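Local coordinates for major capsid protein (Faustovirus, PDB 5J7O), which probably builds the capsid shell of a large double-stranded DNA virus, as a trimer of double jelly-roll subunits, at residues S113-T118 with G380-G385; T134-V139 with T164-A169; Q155-Q160 with G338-Q343; A171-R176 with P375-G380; N476-D481 with Q512-V517. One frame throughout, in Å; residues are numbered along the deposited sequence.

How the interactions relate
Interactions 1 and 2 are surface contacts between loops and short strand ends, whereas interactions 3, 4 and 5 are partly buried. Interactions 3 and 5 are antiparallel ladders in the same mixed sheet, the second broken by a classic bulge; their centres are about 17 Å apart, and each reaches neighbouring subunits. Interactions 1 and 4, with centres about 7 Å apart, share Gly380 and hold the loop after strand 364-375 to the sheet containing strands 116-118 and 170-177. Interaction 2 joins interaction 3 through strands 138-142 and 149-158. The chemistry follows the place: paired backbones in the ladders, an asparagine amide in interaction 4, serine hydroxyls and threonine methyls at the surface. A water bridges each of the five.

Interaction 1: S113-T118 with G380-G385; sequences SASAGT and GSSIDG
Ser115 and Ser382 meet in a surface contact between an extended segment entering strand 116-118 and the loop that joins strands 364-375 and 389-401. The touching parts run nearly antiparallel, with end-to-end directions 162° apart. Ser115 N donates to Ser382 O over 2.9 Å, in the carbonyl plane and with an N-H...O angle of 156°. The return bond is irregular: Ser382 N reaches Ser115 OG at 3.3 Å, straight but weak, so a hydroxyl stands where a regular ladder would use a carbonyl. A chi1 of 68° sets that hydroxyl between the backbone N and carbonyl carbon of Ser115. In this double jelly-roll protein, strand 116-118 is, within this chain, an outermost member of a three-stranded antiparallel sheet with 170-177 and 333-336, and segment 380-385 runs alongside the residues leading into it without forming a strand. Ser381 OG turns to Ser115 O; their 2.4 Å spacing is too short to be trusted in detail. Ala114 CB lies 3.4 Å from Ser382 O, and Gly117 CA 3.9 Å from Gly380 O. At the far end a water bridges Ser113 O and Asp384 N, while the Asp384 carboxylate bonds to Thr386.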
# COMPACT_ATOMS: atom_id res chain seq x y z
N SER B 113 20.45 -3.55 -25.40
CA SER B 113 19.54 -4.52 -25.98
C SER B 113 20.31 -5.81 -26.25
O SER B 113 21.54 -5.84 -26.22
CB SER B 113 18.91 -3.99 -27.28
OG SER B 113 19.88 -3.85 -28.30
N ALA B 114 19.56 -6.88 -26.50
CA ALA B 114 20.16 -8.17 -26.77
C ALA B 114 20.61 -8.28 -28.22
O ALA B 114 20.17 -7.51 -29.09
CB ALA B 114 19.18 -9.30 -26.44
N SER B 115 21.49 -9.24 -28.48
CA SER B 115 21.97 -9.46 -29.84
C SER B 115 20.97 -10.29 -30.63
O SER B 115 20.08 -10.94 -30.08
CB SER B 115 23.34 -10.15 -29.82
OG SER B 115 23.24 -11.47 -29.33
N ALA B 116 21.13 -10.27 -31.95
CA ALA B 116 20.21 -10.98 -32.82
C ALA B 116 20.43 -12.48 -32.74
O ALA B 116 21.57 -12.96 -32.71
CB ALA B 116 20.37 -10.51 -34.27
N GLY B 117 19.33 -13.23 -32.70
CA GLY B 117 19.36 -14.67 -32.62
C GLY B 117 18.42 -15.30 -33.63
O GLY B 117 18.12 -14.72 -34.67
N THR B 118 17.95 -16.50 -33.30
CA THR B 118 17.07 -17.25 -34.18
C THR B 118 15.94 -17.87 -33.38
O THR B 118 16.00 -17.98 -32.15
CB THR B 118 17.82 -18.36 -34.94
OG1 THR B 118 18.66 -19.09 -34.03
CG2 THR B 118 18.67 -17.77 -36.05
N GLY B 380 20.93 -17.96 -29.17
CA GLY B 380 22.04 -17.09 -29.53
C GLY B 380 21.75 -15.61 -29.41
O GLY B 380 22.39 -14.81 -30.11
N SER B 381 20.82 -15.22 -28.55
CA SER B 381 20.52 -13.82 -28.28
C SER B 381 20.86 -13.55 -26.82
O SER B 381 20.19 -14.06 -25.91
CB SER B 381 19.06 -13.50 -28.58
OG SER B 381 18.79 -12.11 -28.42
N SER B 382 21.91 -12.77 -26.59
CA SER B 382 22.47 -12.57 -25.26
C SER B 382 22.66 -11.08 -24.99
O SER B 382 22.44 -10.23 -25.87
CB SER B 382 23.80 -13.32 -25.10
OG SER B 382 24.72 -12.92 -26.10
N ILE B 383 23.07 -10.76 -23.76
CA ILE B 383 23.24 -9.36 -23.37
C ILE B 383 24.48 -8.77 -24.04
O ILE B 383 25.41 -9.48 -24.44
CB ILE B 383 23.32 -9.23 -21.84
CG1 ILE B 383 24.55 -9.95 -21.30
CG2 ILE B 383 22.05 -9.77 -21.20
CD1 ILE B 383 24.70 -9.86 -19.79
N ASP B 384 24.49 -7.45 -24.16
CA ASP B 384 25.60 -6.73 -24.76
C ASP B 384 26.70 -6.55 -23.72
O ASP B 384 26.57 -5.74 -22.80
CB ASP B 384 25.13 -5.38 -25.31
CG ASP B 384 26.17 -4.72 -26.21
OD1 ASP B 384 27.33 -5.18 -26.24
OD2 ASP B 384 25.82 -3.72 -26.88
N GLY B 385 27.79 -7.30 -23.87
CA GLY B 385 28.90 -7.23 -22.94
C GLY B 385 29.71 -5.95 -23.02
O GLY B 385 30.57 -5.74 -22.16
O HOH W 1 22.29 -6.29 -23.89

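Interaction 2: T134-V139 with T164-A169; sequences TSTSVV and TQTVAA
Ser135 and Val167 supply the direct hydrogen bond of this surface contact, in which the hairpin bend between strands 131-133 and 138-142 meets the loop that leads from strand 149-158 to strand 170-177. Val167 N lies 2.8 Å from Ser135 O; the N-H...O angle is 172° and the donor sits almost on the carbonyl axis. Val167 also crowds the same oxygen with carbon, CG2 coming within 3.3 Å of Ser135 O.

A second polar link is indirect. One water donates to Gln165 O at 2.9 Å and, weakly, to Thr136 O, bridging two carbonyls that cannot bond to each other.

The remaining contacts are made by threonine branches. Thr166 CG2 packs 3.8 Å from Ser135 CB, and Thr164 CG2 sits at the same distance from Thr136 CB. Thr136 CG2 passes 3.7 Å from Thr166 OG1, the two side chains crossing obliquely. In Thr166 the methyl CG2 is anti to the backbone N while OG1 lies beside it (chi1 -51°), which presents the methyl to Ser135 and the hydroxyl to Thr136.

Each side has its own internal bond. Thr134 N to Ser137 O (2.8 Å) closes the hairpin bend, and Ala169 N to Thr166 O (3.1 Å) closes a type II turn. Beyond them, Ala168 and Ala169 bond through their backbones to Val119. One direct bond, one carbonyl pair sharing a water and a few methyl contacts thus make a small joint of mixed polar and apolar character between two internally bonded turns at the surface.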
# COMPACT_ATOMS: atom_id res chain seq x y z
N THR B 134 7.18 -29.49 -39.65
CA THR B 134 7.35 -28.38 -40.58
C THR B 134 8.39 -27.42 -40.02
O THR B 134 8.82 -27.54 -38.87
CB THR B 134 6.01 -27.67 -40.80
OG1 THR B 134 4.97 -28.64 -40.98
CG2 THR B 134 6.04 -26.77 -42.04
N SER B 135 8.83 -26.48 -40.86
CA SER B 135 9.59 -25.35 -40.35
C SER B 135 8.75 -24.42 -39.49
O SER B 135 9.31 -23.56 -38.81
CB SER B 135 10.21 -24.57 -41.52
OG SER B 135 9.21 -24.18 -42.45
N THR B 136 7.42 -24.59 -39.49
CA THR B 136 6.52 -23.68 -38.80
C THR B 136 5.61 -24.34 -37.78
O THR B 136 4.92 -23.62 -37.04
CB THR B 136 5.65 -22.92 -39.82
OG1 THR B 136 5.02 -23.85 -40.70
CG2 THR B 136 6.50 -21.95 -40.63
N SER B 137 5.58 -25.67 -37.70
CA SER B 137 4.75 -26.34 -36.71
C SER B 137 5.19 -27.79 -36.57
O SER B 137 5.76 -28.37 -37.50
CB SER B 137 3.26 -26.28 -37.07
OG SER B 137 2.96 -27.12 -38.17
N VAL B 138 4.91 -28.36 -35.40
CA VAL B 138 5.13 -29.77 -35.13
C VAL B 138 3.80 -30.38 -34.73
O VAL B 138 3.14 -29.90 -33.80
CB VAL B 138 6.20 -29.99 -34.04
CG1 VAL B 138 5.94 -29.11 -32.82
CG2 VAL B 138 6.27 -31.45 -33.64
N VAL B 139 3.38 -31.43 -35.45
CA VAL B 139 2.06 -32.01 -35.29
C VAL B 139 2.20 -33.50 -35.01
O VAL B 139 2.96 -34.20 -35.69
CB VAL B 139 1.18 -31.78 -36.54
CG1 VAL B 139 -0.14 -32.52 -36.41
CG2 VAL B 139 0.93 -30.30 -36.75
N THR B 164 2.64 -16.70 -37.18
CA THR B 164 3.55 -17.83 -37.01
C THR B 164 4.97 -17.44 -37.39
O THR B 164 5.20 -16.77 -38.40
CB THR B 164 3.08 -19.01 -37.85
OG1 THR B 164 1.79 -19.45 -37.39
CG2 THR B 164 4.06 -20.18 -37.76
N GLN B 165 5.93 -17.87 -36.57
CA GLN B 165 7.35 -17.60 -36.78
C GLN B 165 8.04 -18.87 -37.25
O GLN B 165 7.85 -19.94 -36.66
CB GLN B 165 8.00 -17.07 -35.50
CG GLN B 165 7.32 -15.83 -34.94
CD GLN B 165 7.37 -14.66 -35.90
OE1 GLN B 165 8.45 -14.17 -36.25
NE2 GLN B 165 6.20 -14.21 -36.35
N THR B 166 8.86 -18.75 -38.29
CA THR B 166 9.55 -19.89 -38.86
C THR B 166 10.75 -20.27 -38.00
O THR B 166 11.45 -19.40 -37.47
CB THR B 166 10.00 -19.59 -40.29
OG1 THR B 166 8.89 -19.10 -41.05
CG2 THR B 166 10.54 -20.84 -40.96
N VAL B 167 10.97 -21.58 -37.84
CA VAL B 167 12.15 -22.06 -37.15
C VAL B 167 13.40 -21.55 -37.85
O VAL B 167 13.47 -21.50 -39.09
CB VAL B 167 12.14 -23.60 -37.08
CG1 VAL B 167 13.52 -24.15 -36.74
CG2 VAL B 167 11.12 -24.06 -36.05
N ALA B 168 14.39 -21.13 -37.06
CA ALA B 168 15.68 -20.59 -37.49
C ALA B 168 15.55 -19.23 -38.17
O ALA B 168 16.56 -18.71 -38.66
CB ALA B 168 16.44 -21.54 -38.42
N ALA B 169 14.36 -18.65 -38.22
CA ALA B 169 14.23 -17.27 -38.66
C ALA B 169 14.69 -16.33 -37.55
O ALA B 169 14.98 -16.76 -36.43
CB ALA B 169 12.79 -16.96 -39.06
O HOH W 2 6.61 -22.38 -35.64

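Interaction 3: Q155-Q160 with G338-Q343; sequences QSYVNQ and GNLFLQ
Phe341 and Val158 form a hydrogen-bonded antiparallel pair between strands 341-351 and 149-158, with Val158 N to Phe341 O at 2.8 Å and Phe341 N to Val158 O at 2.7 Å. Ser156 and Gln343 repeat the pair of hydrogen bonds two residues along. From this ladder the Phe341 side chain leaves with CG beside its own backbone N (chi1 -51°). CB meets Val158 CG2 at 4.0 Å; CD2 is 3.4 Å from Val158 O and also touches Asn159 C; CE2 reaches Gln160 N at 3.3 Å. All these backbone atoms lie at the ring's edge, near its plane. The same Gln160 N donates to Asn339 OD1 over 2.7 Å, tilted 23° from the side-chain carbonyl plane, so an asparagine at the centre of an inverse gamma turn continues the bonding past the end of the strand.

On the opposite face of the sheet, Leu342 CD1 packs 3.6 Å from Tyr157 CE1, and Tyr157 OH bonds to Ala121 O. Inward backbone groups thus pair across the ladder, while alternate residues bond outward, Leu342 to Thr374 and Tyr157 to Gln165; Phe341 and Leu342, on the two faces, also pack on Ile241 of the second subunit and Thr263 of the third, respectively.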
# COMPACT_ATOMS: atom_id res chain seq x y z
N GLN B 155 2.10 -27.72 -31.90
CA GLN B 155 2.92 -26.70 -31.26
C GLN B 155 3.61 -25.86 -32.32
O GLN B 155 4.09 -26.40 -33.32
CB GLN B 155 3.95 -27.32 -30.31
CG GLN B 155 3.34 -27.91 -29.04
CD GLN B 155 4.39 -28.47 -28.10
OE1 GLN B 155 5.05 -29.46 -28.40
NE2 GLN B 155 4.55 -27.83 -26.95
N SER B 156 3.66 -24.55 -32.09
CA SER B 156 4.28 -23.63 -33.04
C SER B 156 4.77 -22.41 -32.27
O SER B 156 4.62 -22.31 -31.05
CB SER B 156 3.30 -23.24 -34.15
OG SER B 156 2.14 -22.63 -33.62
N TYR B 157 5.37 -21.48 -33.01
CA TYR B 157 5.86 -20.23 -32.45
C TYR B 157 5.11 -19.06 -33.08
O TYR B 157 4.90 -19.03 -34.29
CB TYR B 157 7.37 -20.06 -32.68
CG TYR B 157 8.21 -21.10 -31.98
CD1 TYR B 157 8.28 -21.15 -30.59
CD2 TYR B 157 8.94 -22.03 -32.70
CE1 TYR B 157 9.05 -22.09 -29.95
CE2 TYR B 157 9.71 -22.98 -32.07
CZ TYR B 157 9.76 -23.01 -30.69
OH TYR B 157 10.53 -23.95 -30.05
N VAL B 158 4.71 -18.11 -32.24
CA VAL B 158 3.98 -16.93 -32.68
C VAL B 158 4.55 -15.71 -31.97
O VAL B 158 5.23 -15.81 -30.94
CB VAL B 158 2.46 -17.03 -32.40
CG1 VAL B 158 1.83 -18.09 -33.29
CG2 VAL B 158 2.21 -17.34 -30.93
N ASN B 159 4.28 -14.54 -32.54
CA ASN B 159 4.53 -13.28 -31.85
C ASN B 159 3.26 -12.89 -31.09
O ASN B 159 2.30 -13.66 -31.02
CB ASN B 159 4.99 -12.21 -32.83
CG ASN B 159 4.08 -12.08 -34.03
OD1 ASN B 159 3.00 -12.66 -34.08
ND2 ASN B 159 4.51 -11.30 -35.02
N GLN B 160 3.24 -11.69 -30.50
CA GLN B 160 2.08 -11.29 -29.71
C GLN B 160 0.82 -11.23 -30.57
O GLN B 160 -0.26 -11.63 -30.13
CB GLN B 160 2.32 -9.95 -29.03
CG GLN B 160 1.17 -9.54 -28.12
CD GLN B 160 1.33 -8.16 -27.53
OE1 GLN B 160 1.72 -7.21 -28.23
NE2 GLN B 160 1.03 -8.02 -26.25
N GLY B 338 11.37 -12.43 -25.48
CA GLY B 338 10.87 -11.28 -26.20
C GLY B 338 9.53 -11.55 -26.84
O GLY B 338 8.66 -12.20 -26.25
N ASN B 339 9.36 -11.04 -28.06
CA ASN B 339 8.10 -11.21 -28.80
C ASN B 339 8.10 -12.53 -29.56
O ASN B 339 7.96 -12.60 -30.78
CB ASN B 339 7.89 -10.03 -29.73
CG ASN B 339 6.48 -9.98 -30.29
OD1 ASN B 339 5.54 -10.49 -29.68
ND2 ASN B 339 6.32 -9.36 -31.46
N LEU B 340 8.25 -13.62 -28.79
CA LEU B 340 8.25 -14.97 -29.35
C LEU B 340 7.60 -15.89 -28.33
O LEU B 340 8.06 -15.98 -27.19
CB LEU B 340 9.68 -15.43 -29.66
CG LEU B 340 9.84 -16.79 -30.33
CD1 LEU B 340 9.33 -16.76 -31.76
CD2 LEU B 340 11.30 -17.24 -30.29
N PHE B 341 6.53 -16.56 -28.74
CA PHE B 341 5.73 -17.37 -27.84
C PHE B 341 5.52 -18.76 -28.42
O PHE B 341 5.29 -18.91 -29.63
CB PHE B 341 4.37 -16.72 -27.57
CG PHE B 341 4.46 -15.29 -27.14
CD1 PHE B 341 4.58 -14.96 -25.80
CD2 PHE B 341 4.42 -14.27 -28.07
CE1 PHE B 341 4.67 -13.64 -25.40
CE2 PHE B 341 4.51 -12.95 -27.68
CZ PHE B 341 4.63 -12.63 -26.34
N LEU B 342 5.60 -19.77 -27.56
CA LEU B 342 5.31 -21.15 -27.95
C LEU B 342 3.82 -21.41 -27.79
O LEU B 342 3.29 -21.35 -26.67
CB LEU B 342 6.12 -22.14 -27.11
CG LEU B 342 5.79 -23.62 -27.34
CD1 LEU B 342 6.36 -24.10 -28.67
CD2 LEU B 342 6.29 -24.47 -26.19
N GLN B 343 3.14 -21.69 -28.90
CA GLN B 343 1.72 -21.98 -28.88
C GLN B 343 1.52 -23.49 -28.73
O GLN B 343 1.97 -24.27 -29.58
CB GLN B 343 1.04 -21.48 -30.16
CG GLN B 343 -0.42 -21.85 -30.28
CD GLN B 343 -1.07 -21.27 -31.52
OE1 GLN B 343 -0.43 -20.56 -32.29
NE2 GLN B 343 -2.35 -21.56 -31.71
O HOH W 3 0.37 -24.47 -32.50

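Interaction 4: A171-R176 with P375-G380; sequences ATNFVR and PTLASG
Asn173 grips Ala378 by both backbone polar groups, and this is the tight half of the contact. Ala378 N donates to Asn173 OD1 over 2.6 Å, in the plane of the amide carbonyl and on a lone pair, with an N-H...O angle of 168°. Asn173 ND2 answers to Ala378 O at 3.2 Å; this bond is longer and more bent, and the acceptor stands 23° out of the amide plane. With CG beside the backbone N of Asn173 (chi1 -71°), the amide reaches across to the loop, where ND2 has Ser381 O as another acceptor. Ala378, buried, turns its methyl toward the strand: CB is 3.7 Å from Ala171 CB and 3.6 Å from Ala171 O.

The other half is looser. Leu377 is exposed, and its CD2 comes no closer than 3.9 Å to Asn173 OD1. Toward Thr376 a water fills in, donating to Asn173 OD1 at 2.8 Å and to Thr376 O at 3.0 Å, so OD1 accepts from both a peptide N-H and a water. Thr376 itself pairs through its backbone with Leu340.

Asn173 lies at the break in strand 170-177. Its amide pairs with the N-H and C=O of one residue, much as the backbone of a hydrogen-bonded antiparallel partner does, and ties an irregular loop to the middle strand of the three-stranded antiparallel sheet 116-118, 170-177 and 333-336 of this double jelly-roll protein.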
# COMPACT_ATOMS: atom_id res chain seq x y z
N ALA B 171 15.03 -13.71 -34.54
CA ALA B 171 14.35 -13.54 -33.26
C ALA B 171 15.33 -12.93 -32.27
O ALA B 171 16.50 -13.31 -32.24
CB ALA B 171 13.81 -14.87 -32.72
N THR B 172 14.85 -11.98 -31.47
CA THR B 172 15.69 -11.29 -30.50
C THR B 172 15.05 -11.36 -29.13
O THR B 172 13.84 -11.17 -28.98
CB THR B 172 15.90 -9.82 -30.90
OG1 THR B 172 16.46 -9.75 -32.22
CG2 THR B 172 16.84 -9.12 -29.93
N ASN B 173 15.87 -11.64 -28.12
CA ASN B 173 15.41 -11.65 -26.74
C ASN B 173 15.27 -10.23 -26.21
O ASN B 173 15.86 -9.28 -26.74
CB ASN B 173 16.37 -12.44 -25.86
CG ASN B 173 16.33 -13.93 -26.13
OD1 ASN B 173 15.27 -14.49 -26.43
ND2 ASN B 173 17.47 -14.59 -26.00
N PHE B 174 14.48 -10.09 -25.16
CA PHE B 174 14.39 -8.83 -24.43
C PHE B 174 15.42 -8.81 -23.30
O PHE B 174 16.05 -9.82 -22.97
CB PHE B 174 12.98 -8.62 -23.88
CG PHE B 174 11.97 -8.22 -24.92
CD1 PHE B 174 12.32 -8.12 -26.26
CD2 PHE B 174 10.66 -7.93 -24.56
CE1 PHE B 174 11.39 -7.74 -27.21
CE2 PHE B 174 9.73 -7.55 -25.51
CZ PHE B 174 10.10 -7.46 -26.84
N VAL B 175 15.59 -7.64 -22.70
CA VAL B 175 16.53 -7.47 -21.60
C VAL B 175 15.78 -6.92 -20.40
O VAL B 175 14.77 -6.21 -20.52
CB VAL B 175 17.71 -6.55 -21.97
CG1 VAL B 175 18.65 -7.26 -22.93
CG2 VAL B 175 17.22 -5.25 -22.57
N ARG B 176 16.27 -7.27 -19.22
CA ARG B 176 15.71 -6.82 -17.96
C ARG B 176 16.84 -6.64 -16.97
O ARG B 176 17.90 -7.27 -17.09
CB ARG B 176 14.69 -7.83 -17.40
CG ARG B 176 15.23 -8.66 -16.25
CD ARG B 176 14.39 -9.90 -16.04
NE ARG B 176 13.00 -9.61 -15.70
CZ ARG B 176 12.00 -10.47 -15.85
NH1 ARG B 176 12.22 -11.68 -16.35
NH2 ARG B 176 10.77 -10.13 -15.51
N PRO B 375 6.14 -17.89 -23.22
CA PRO B 375 7.24 -17.07 -23.73
C PRO B 375 8.52 -17.89 -23.87
O PRO B 375 8.85 -18.71 -23.02
CB PRO B 375 7.38 -15.98 -22.66
CG PRO B 375 6.02 -15.87 -22.07
CD PRO B 375 5.47 -17.27 -22.07
N THR B 376 9.24 -17.65 -24.97
CA THR B 376 10.35 -18.50 -25.37
C THR B 376 11.58 -17.66 -25.66
O THR B 376 11.50 -16.60 -26.30
CB THR B 376 9.98 -19.33 -26.61
OG1 THR B 376 8.81 -20.11 -26.34
CG2 THR B 376 11.12 -20.26 -26.99
N LEU B 377 12.73 -18.13 -25.19
CA LEU B 377 14.01 -17.49 -25.47
C LEU B 377 14.47 -17.81 -26.89
O LEU B 377 14.33 -18.95 -27.35
CB LEU B 377 15.07 -17.94 -24.48
CG LEU B 377 14.93 -17.53 -23.01
CD1 LEU B 377 15.90 -18.32 -22.15
CD2 LEU B 377 15.18 -16.04 -22.86
N ALA B 378 15.02 -16.81 -27.56
CA ALA B 378 15.65 -17.03 -28.85
C ALA B 378 17.06 -17.60 -28.65
O ALA B 378 17.76 -17.25 -27.69
CB ALA B 378 15.72 -15.74 -29.65
N SER B 379 17.46 -18.47 -29.57
CA SER B 379 18.79 -19.05 -29.49
C SER B 379 19.84 -18.04 -29.93
O SER B 379 19.67 -17.33 -30.92
CB SER B 379 18.88 -20.30 -30.37
OG SER B 379 17.94 -21.28 -29.96
N GLY B 380 20.93 -17.96 -29.17
CA GLY B 380 22.04 -17.09 -29.53
C GLY B 380 21.75 -15.61 -29.41
O GLY B 380 22.39 -14.81 -30.11
O HOH W 4 12.61 -13.95 -27.07

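Interaction 5: N476-D481 with Q512-V517; sequences NEPVYD and QNQYIV
Val479 and Tyr515 sit at the middle of a regular antiparallel ladder, with Val479 N to Tyr515 O at 2.9 Å and Tyr515 N to Val479 O at 2.8 Å. Beside them Val479 CG2 touches Val517 CG2 at 3.6 Å. On the same face Asp481 OD2 comes to 3.3 Å from Tyr515 CE1, at the ring's edge; carboxylate and ring planes stand 71° apart. The other face carries Gln514, extended beside Tyr480 and pointing the same way: its NE2 is 3.6 Å from Tyr480 CE1, the planes 40° apart, while Gln514 OE1 lies 3.4 Å from Pro478 CB.

The regular pairing is interrupted by a classic beta bulge, in which Gln512 and Asn513 both face Asp481. Asp481 O takes Gln512 N at 2.7 Å and Asn513 N weakly at 3.4 Å, and a water joins Asp481 OD2 to Gln512 OE1. Gln512 also bonds to Gln512 of both neighbouring subunits, and Glu477 to Ala270 of the third.

Strand 473-490 is an outermost strand of the mixed sheet within this chain. Strand 503-521 lies between it and the parallel strand 364-375, and Tyr515 and Ile516 pair antiparallel with a strand of the second subunit.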
# COMPACT_ATOMS: atom_id res chain seq x y z
N ASN B 476 7.79 -21.21 -8.08
CA ASN B 476 6.96 -20.44 -9.00
C ASN B 476 5.65 -21.18 -9.24
O ASN B 476 5.65 -22.30 -9.77
CB ASN B 476 7.70 -20.19 -10.31
CG ASN B 476 9.04 -19.52 -10.10
OD1 ASN B 476 9.11 -18.35 -9.74
ND2 ASN B 476 10.12 -20.27 -10.31
N GLU B 477 4.54 -20.55 -8.87
CA GLU B 477 3.22 -21.14 -9.01
C GLU B 477 2.43 -20.40 -10.08
O GLU B 477 2.13 -19.21 -9.91
CB GLU B 477 2.47 -21.10 -7.68
CG GLU B 477 1.01 -21.54 -7.78
CD GLU B 477 0.85 -23.03 -7.98
OE1 GLU B 477 1.87 -23.75 -8.02
OE2 GLU B 477 -0.30 -23.49 -8.10
N PRO B 478 2.08 -21.06 -11.19
CA PRO B 478 1.31 -20.37 -12.23
C PRO B 478 -0.13 -20.12 -11.82
O PRO B 478 -0.75 -20.93 -11.12
CB PRO B 478 1.38 -21.34 -13.42
CG PRO B 478 2.51 -22.28 -13.10
CD PRO B 478 2.51 -22.40 -11.61
N VAL B 479 -0.65 -18.97 -12.24
CA VAL B 479 -2.07 -18.65 -12.13
C VAL B 479 -2.56 -18.30 -13.53
O VAL B 479 -2.00 -17.41 -14.19
CB VAL B 479 -2.33 -17.48 -11.16
CG1 VAL B 479 -3.79 -17.08 -11.19
CG2 VAL B 479 -1.91 -17.87 -9.75
N TYR B 480 -3.58 -19.01 -13.99
CA TYR B 480 -4.04 -18.93 -15.38
C TYR B 480 -5.34 -18.14 -15.47
O TYR B 480 -6.31 -18.44 -14.77
CB TYR B 480 -4.25 -20.32 -15.97
CG TYR B 480 -2.98 -21.11 -16.19
CD1 TYR B 480 -2.15 -20.85 -17.27
CD2 TYR B 480 -2.61 -22.13 -15.31
CE1 TYR B 480 -0.99 -21.58 -17.48
CE2 TYR B 480 -1.46 -22.86 -15.51
CZ TYR B 480 -0.65 -22.58 -16.60
OH TYR B 480 0.50 -23.31 -16.80
N ASP B 481 -5.34 -17.13 -16.34
CA ASP B 481 -6.58 -16.51 -16.80
C ASP B 481 -7.02 -17.23 -18.06
O ASP B 481 -6.32 -17.20 -19.08
CB ASP B 481 -6.39 -15.01 -17.07
CG ASP B 481 -6.13 -14.22 -15.80
OD1 ASP B 481 -6.39 -14.74 -14.70
OD2 ASP B 481 -5.66 -13.07 -15.92
N GLN B 512 -5.63 -16.55 -21.60
CA GLN B 512 -5.69 -15.11 -21.80
C GLN B 512 -4.47 -14.42 -21.19
O GLN B 512 -3.92 -13.49 -21.79
CB GLN B 512 -6.98 -14.55 -21.20
CG GLN B 512 -7.24 -13.09 -21.56
CD GLN B 512 -8.48 -12.54 -20.88
OE1 GLN B 512 -8.75 -12.83 -19.71
NE2 GLN B 512 -9.25 -11.75 -21.61
N ASN B 513 -4.04 -14.87 -20.02
CA ASN B 513 -2.84 -14.36 -19.38
C ASN B 513 -2.42 -15.35 -18.31
O ASN B 513 -3.18 -16.24 -17.92
CB ASN B 513 -3.07 -12.97 -18.78
CG ASN B 513 -1.77 -12.21 -18.54
OD1 ASN B 513 -0.68 -12.77 -18.66
ND2 ASN B 513 -1.89 -10.93 -18.21
N GLN B 514 -1.18 -15.19 -17.83
CA GLN B 514 -0.64 -16.06 -16.80
C GLN B 514 0.21 -15.24 -15.84
O GLN B 514 1.07 -14.46 -16.28
CB GLN B 514 0.20 -17.19 -17.41
CG GLN B 514 0.87 -18.10 -16.38
CD GLN B 514 1.68 -19.21 -17.01
OE1 GLN B 514 2.35 -19.97 -16.32
NE2 GLN B 514 1.63 -19.30 -18.34
N TYR B 515 -0.02 -15.42 -14.54
CA TYR B 515 0.77 -14.78 -13.50
C TYR B 515 1.68 -15.81 -12.84
O TYR B 515 1.37 -17.01 -12.81
CB TYR B 515 -0.12 -14.15 -12.42
CG TYR B 515 -1.09 -13.10 -12.91
CD1 TYR B 515 -2.35 -13.45 -13.37
CD2 TYR B 515 -0.76 -11.75 -12.88
CE1 TYR B 515 -3.25 -12.49 -13.81
CE2 TYR B 515 -1.65 -10.78 -13.31
CZ TYR B 515 -2.89 -11.16 -13.77
OH TYR B 515 -3.78 -10.20 -14.21
N ILE B 516 2.81 -15.34 -12.32
CA ILE B 516 3.72 -16.16 -11.53
C ILE B 516 3.66 -15.66 -10.09
O ILE B 516 3.96 -14.50 -9.81
CB ILE B 516 5.16 -16.10 -12.07
CG1 ILE B 516 5.28 -16.90 -13.37
CG2 ILE B 516 6.13 -16.64 -11.03
CD1 ILE B 516 5.15 -18.39 -13.18
N VAL B 517 3.27 -16.55 -9.18
CA VAL B 517 3.21 -16.24 -7.75
C VAL B 517 4.51 -16.71 -7.11
O VAL B 517 4.79 -17.92 -7.14
CB VAL B 517 1.99 -16.90 -7.08
CG1 VAL B 517 2.02 -16.64 -5.58
CG2 VAL B 517 0.70 -16.38 -7.69
O HOH W 5 -6.18 -11.67 -18.41